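Local structure of DNA repair protein RAD2 (Saccharomyces cerevisiae, 4Q0W) at residues R59-L64 against E156-F161; M233-Q238 against G264-F269. The protein cuts single-stranded DNA as a structure-specific metal-dependent endonuclease in nucleotide excision repair, and is present here as its catalytic core bound to DNA. All blocks are in the same frame, centred on the assembly; numbering follows the deposited sequence.

How the contacts relate
Both contacts join helices, but on opposite sides of the centre of the chain. Contact 1 brings a helix of the N-domain against one of the I-domain, beside strand 70-75 of the central sheet. Contact 2 links helix 230-240 of the I-domain to the start of helix 266-278. Their centres are about 41 Å apart, and their nearest atoms about 23 Å. Neither includes a metal ligand. The Leu158 side chain is about 11 Å from that of Asp29, a probable magnesium ligand. That of Gln238 is about 11 Å from that of Asp194, which holds calcium here, and about 10 Å from a bound potassium ion. Contact 1 is apolar; contact 2 is built around a carboxylate.

Contact 1 of 2, residues R59-L64 against E156-F161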
# COMPACT_ATOMS: atom_id res chain seq x y z
N ARG A 59 -5.12 -35.61 10.66
CA ARG A 59 -4.68 -34.73 11.74
C ARG A 59 -5.77 -33.76 12.21
O ARG A 59 -5.91 -33.50 13.42
CB ARG A 59 -3.45 -33.95 11.27
CG ARG A 59 -2.88 -32.97 12.29
CD ARG A 59 -1.63 -32.28 11.76
N ARG A 60 -6.52 -33.20 11.27
CA ARG A 60 -7.58 -32.27 11.64
C ARG A 60 -8.76 -32.98 12.31
O ARG A 60 -9.33 -32.47 13.27
CB ARG A 60 -8.04 -31.45 10.42
CG ARG A 60 -6.97 -30.49 9.93
CD ARG A 60 -7.52 -29.51 8.91
NE ARG A 60 -6.53 -28.51 8.54
CZ ARG A 60 -6.75 -27.52 7.68
NH1 ARG A 60 -7.94 -27.40 7.11
NH2 ARG A 60 -5.79 -26.66 7.39
N ILE A 61 -9.10 -34.16 11.80
CA ILE A 61 -10.18 -34.96 12.39
C ILE A 61 -9.84 -35.30 13.84
O ILE A 61 -10.70 -35.22 14.73
CB ILE A 61 -10.40 -36.26 11.59
CG1 ILE A 61 -11.10 -35.97 10.26
CG2 ILE A 61 -11.21 -37.28 12.40
CD1 ILE A 61 -11.05 -37.15 9.27
N CYS A 62 -8.59 -35.66 14.08
CA CYS A 62 -8.16 -36.03 15.42
C CYS A 62 -8.25 -34.82 16.37
O CYS A 62 -8.63 -34.97 17.52
CB CYS A 62 -6.75 -36.61 15.39
SG CYS A 62 -6.69 -38.28 14.64
N LYS A 63 -7.91 -33.64 15.87
CA LYS A 63 -7.98 -32.43 16.70
C LYS A 63 -9.43 -32.18 17.13
O LYS A 63 -9.69 -31.98 18.32
CB LYS A 63 -7.40 -31.22 15.96
CG LYS A 63 -7.37 -29.93 16.81
CD LYS A 63 -6.56 -28.82 16.14
CE LYS A 63 -6.63 -27.51 16.93
NZ LYS A 63 -5.84 -26.42 16.29
N LEU A 64 -10.35 -32.25 16.18
CA LEU A 64 -11.78 -32.10 16.47
C LEU A 64 -12.25 -33.13 17.50
O LEU A 64 -12.94 -32.80 18.47
CB LEU A 64 -12.61 -32.21 15.18
CG LEU A 64 -12.36 -31.15 14.09
CD1 LEU A 64 -13.06 -31.49 12.79
CD2 LEU A 64 -12.79 -29.77 14.58
N GLU A 156 -13.91 -41.87 2.65
CA GLU A 156 -13.80 -43.21 3.23
C GLU A 156 -13.20 -43.09 4.63
O GLU A 156 -13.67 -43.73 5.57
CB GLU A 156 -12.93 -44.12 2.35
CG GLU A 156 -12.68 -45.52 2.93
CD GLU A 156 -13.96 -46.33 3.09
OE1 GLU A 156 -14.92 -46.08 2.34
OE2 GLU A 156 -14.00 -47.21 3.98
N LEU A 157 -12.17 -42.27 4.77
CA LEU A 157 -11.57 -42.01 6.06
C LEU A 157 -12.62 -41.50 7.04
O LEU A 157 -12.76 -42.04 8.16
CB LEU A 157 -10.43 -41.00 5.93
CG LEU A 157 -9.70 -40.60 7.21
CD1 LEU A 157 -9.09 -41.81 7.91
CD2 LEU A 157 -8.64 -39.58 6.91
N LEU A 158 -13.38 -40.50 6.61
CA LEU A 158 -14.46 -39.93 7.43
C LEU A 158 -15.43 -41.01 7.92
O LEU A 158 -15.79 -41.04 9.09
CB LEU A 158 -15.20 -38.85 6.65
CG LEU A 158 -14.49 -37.50 6.61
CD1 LEU A 158 -15.14 -36.56 5.58
CD2 LEU A 158 -14.49 -36.86 8.01
N SER A 159 -15.83 -41.91 7.03
CA SER A 159 -16.83 -42.90 7.43
C SER A 159 -16.25 -43.97 8.38
O SER A 159 -16.94 -44.44 9.28
CB SER A 159 -17.52 -43.52 6.22
OG SER A 159 -16.63 -44.35 5.49
N ARG A 160 -14.98 -44.31 8.21
CA ARG A 160 -14.32 -45.22 9.16
C ARG A 160 -14.14 -44.58 10.54
O ARG A 160 -13.99 -45.29 11.54
CB ARG A 160 -12.98 -45.71 8.60
CG ARG A 160 -13.13 -46.48 7.27
CD ARG A 160 -11.80 -47.07 6.78
NE ARG A 160 -11.97 -47.75 5.49
CZ ARG A 160 -11.22 -48.75 5.04
NH1 ARG A 160 -10.23 -49.25 5.77
NH2 ARG A 160 -11.48 -49.28 3.85
N PHE A 161 -14.16 -43.24 10.58
CA PHE A 161 -14.17 -42.50 11.85
C PHE A 161 -15.59 -42.41 12.40
O PHE A 161 -15.80 -41.96 13.52
CB PHE A 161 -13.64 -41.08 11.66
CG PHE A 161 -12.19 -40.90 11.98
CD1 PHE A 161 -11.74 -40.93 13.30
CD2 PHE A 161 -11.26 -40.67 10.97
CE1 PHE A 161 -10.40 -40.75 13.60
CE2 PHE A 161 -9.91 -40.49 11.26
CZ PHE A 161 -9.48 -40.52 12.58
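Phe161 meets Ile61 on one side of segment 156-161; on its far side Arg160 NE donates to Glu156 OE2 at 2.6 Å. The bond is nearly straight (169°), lies in the guanidinium plane and uses the anti lone pair of OE2. Arg160 NH2 adds only a weak bond to the same oxygen, while NH1 reaches Met338 O.

The interface itself is apolar. Ile61 CG2 sits over the centre of the Phe161 ring, 3.5 Å from the centroid and 4° off the normal, a CH-pi contact squarely on the face. CG1, anti to the carbonyl carbon (chi1 -74°), carries CD1 toward helix 148-160 and leaves CG2 anti to the backbone N, over the ring. Ile61 CD1 meets Leu158 CD2 at 3.7 Å and Leu157 CD2 at 4.2 Å. Cys62 SG approaches the same ring obliquely, 4.1 Å from Phe161 CZ, as a sulfur-aromatic contact.

Ile61 and Leu158 rest on Phe73 of strand 70-75, and Cys62 and Phe161 touch helix 351-361. Helices 52-66 and 148-160 each lead into a strand, 70-75 and 165-167, running parallel side by side. Such helices packed against the parallel part of a mixed sheet are characteristic of the Rossmann-like alpha/beta fold of PIN nucleases.

Contact 2 of 2, residues M233-Q238 against G264-F269; sequences MIELAQ and GNLKNF
Glu235 and Leu266 meet from opposite directions, and the tight part of the contact lies along their carbon chains. Leu266 CD1 packs 3.6 Å from Glu235 CB and 3.5 Å from the backbone Glu235 O. It also touches Gln238 CB at 3.9 Å. Phe308 and Pro309 add to the packing round Leu266. Gln238 NE2 donates to Ile234 O in its own helix, and OE1 accepts from Ser310 N.

The Glu235 chain is extended beyond CG and brings its carboxylate to the start of helix 266-278. OE1 accepts from Leu266 N at 2.9 Å on its syn side, 35° out of the carboxylate plane. Asn265 is the N-cap of this helix. Its CG sits between the backbone N and the carbonyl carbon (chi1 69°), turning Asn265 OD1 back to accept from Asn268 N at 2.8 Å, almost straight. The helix start probably stabilises the negative charge on Glu235. Helices 230-240 and 253-263 probably belong to the H3TH element of the family; Glu235 joins the first of them to helix 266-278, which comes straight after the second.

The other side is watered rather than packed. One water donates to both Glu235 OE1 and Gly264 O, so OE1 is gripped by this water and Leu266 N. A second donates to Glu235 OE2 and accepts from Lys267 N at 3.2 Å. Gly264 and Lys267 are exposed, the Lys267 chain leading away.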
# COMPACT_ATOMS: atom_id res chain seq x y z
N MET A 233 -23.79 -6.50 4.14
CA MET A 233 -22.63 -7.33 3.80
C MET A 233 -22.67 -7.74 2.33
O MET A 233 -21.64 -7.75 1.65
CB MET A 233 -22.58 -8.58 4.69
CG MET A 233 -22.24 -8.26 6.16
SD MET A 233 -22.04 -9.74 7.20
CE MET A 233 -23.72 -10.31 7.28
N ILE A 234 -23.86 -8.06 1.84
CA ILE A 234 -23.99 -8.44 0.45
C ILE A 234 -23.67 -7.22 -0.44
O ILE A 234 -23.10 -7.37 -1.52
CB ILE A 234 -25.39 -9.01 0.16
CG1 ILE A 234 -25.61 -10.31 0.94
CG2 ILE A 234 -25.61 -9.24 -1.34
CD1 ILE A 234 -27.01 -10.91 0.78
N GLU A 235 -23.99 -6.02 0.02
CA GLU A 235 -23.71 -4.83 -0.78
C GLU A 235 -22.25 -4.42 -0.68
O GLU A 235 -21.67 -3.92 -1.65
CB GLU A 235 -24.65 -3.67 -0.41
CG GLU A 235 -26.13 -3.94 -0.75
CD GLU A 235 -26.92 -2.64 -1.01
OE1 GLU A 235 -26.58 -1.60 -0.41
OE2 GLU A 235 -27.87 -2.67 -1.82
N LEU A 236 -21.65 -4.62 0.50
CA LEU A 236 -20.19 -4.49 0.63
C LEU A 236 -19.44 -5.39 -0.37
O LEU A 236 -18.43 -4.99 -0.96
CB LEU A 236 -19.74 -4.84 2.05
CG LEU A 236 -19.87 -3.82 3.16
CD1 LEU A 236 -19.46 -4.48 4.51
CD2 LEU A 236 -19.01 -2.57 2.87
N ALA A 237 -19.94 -6.61 -0.57
CA ALA A 237 -19.29 -7.52 -1.52
C ALA A 237 -19.20 -6.86 -2.89
O ALA A 237 -18.19 -6.99 -3.60
CB ALA A 237 -20.06 -8.83 -1.60
N GLN A 238 -20.24 -6.10 -3.25
CA GLN A 238 -20.27 -5.45 -4.56
C GLN A 238 -19.37 -4.22 -4.67
O GLN A 238 -19.23 -3.63 -5.75
CB GLN A 238 -21.71 -5.12 -4.94
CG GLN A 238 -22.52 -6.38 -5.20
CD GLN A 238 -24.00 -6.13 -5.21
OE1 GLN A 238 -24.54 -5.63 -6.20
NE2 GLN A 238 -24.67 -6.47 -4.12
N GLY A 264 -26.29 4.52 3.04
CA GLY A 264 -27.24 3.52 3.49
C GLY A 264 -27.28 2.29 2.60
O GLY A 264 -27.21 1.16 3.09
N ASN A 265 -27.41 2.50 1.29
CA ASN A 265 -27.38 1.40 0.33
C ASN A 265 -26.86 1.83 -1.04
O ASN A 265 -26.71 3.02 -1.31
CB ASN A 265 -28.75 0.69 0.23
CG ASN A 265 -29.84 1.56 -0.42
OD1 ASN A 265 -29.59 2.33 -1.36
ND2 ASN A 265 -31.06 1.41 0.07
N LEU A 266 -26.63 0.85 -1.91
CA LEU A 266 -25.98 1.08 -3.19
C LEU A 266 -26.86 1.82 -4.19
O LEU A 266 -26.36 2.53 -5.05
CB LEU A 266 -25.53 -0.26 -3.80
CG LEU A 266 -24.48 -1.03 -2.99
CD1 LEU A 266 -24.04 -2.28 -3.72
CD2 LEU A 266 -23.28 -0.14 -2.68
N LYS A 267 -28.18 1.63 -4.09
CA LYS A 267 -29.11 2.35 -4.95
C LYS A 267 -29.01 3.85 -4.67
O LYS A 267 -28.89 4.67 -5.60
CB LYS A 267 -30.56 1.86 -4.75
CG LYS A 267 -31.61 2.73 -5.48
CD LYS A 267 -31.47 2.64 -7.00
CE LYS A 267 -32.43 3.60 -7.74
NZ LYS A 267 -33.81 3.65 -7.14
N ASN A 268 -29.03 4.20 -3.39
CA ASN A 268 -28.85 5.59 -2.98
C ASN A 268 -27.51 6.15 -3.42
O ASN A 268 -27.41 7.30 -3.85
CB ASN A 268 -29.05 5.75 -1.46
CG ASN A 268 -30.42 5.29 -1.00
OD1 ASN A 268 -31.32 5.08 -1.82
ND2 ASN A 268 -30.58 5.11 0.31
N PHE A 269 -26.46 5.33 -3.31
CA PHE A 269 -25.13 5.72 -3.74
C PHE A 269 -25.15 5.96 -5.26
O PHE A 269 -24.70 7.01 -5.73
CB PHE A 269 -24.12 4.63 -3.31
CG PHE A 269 -22.74 4.74 -3.92
CD1 PHE A 269 -21.98 5.90 -3.79
CD2 PHE A 269 -22.18 3.65 -4.58
CE1 PHE A 269 -20.69 5.98 -4.35
CE2 PHE A 269 -20.90 3.72 -5.14
CZ PHE A 269 -20.15 4.89 -5.02
O HOH W 1 -29.47 -0.94 -2.77
O HOH W 2 -26.87 -1.55 2.20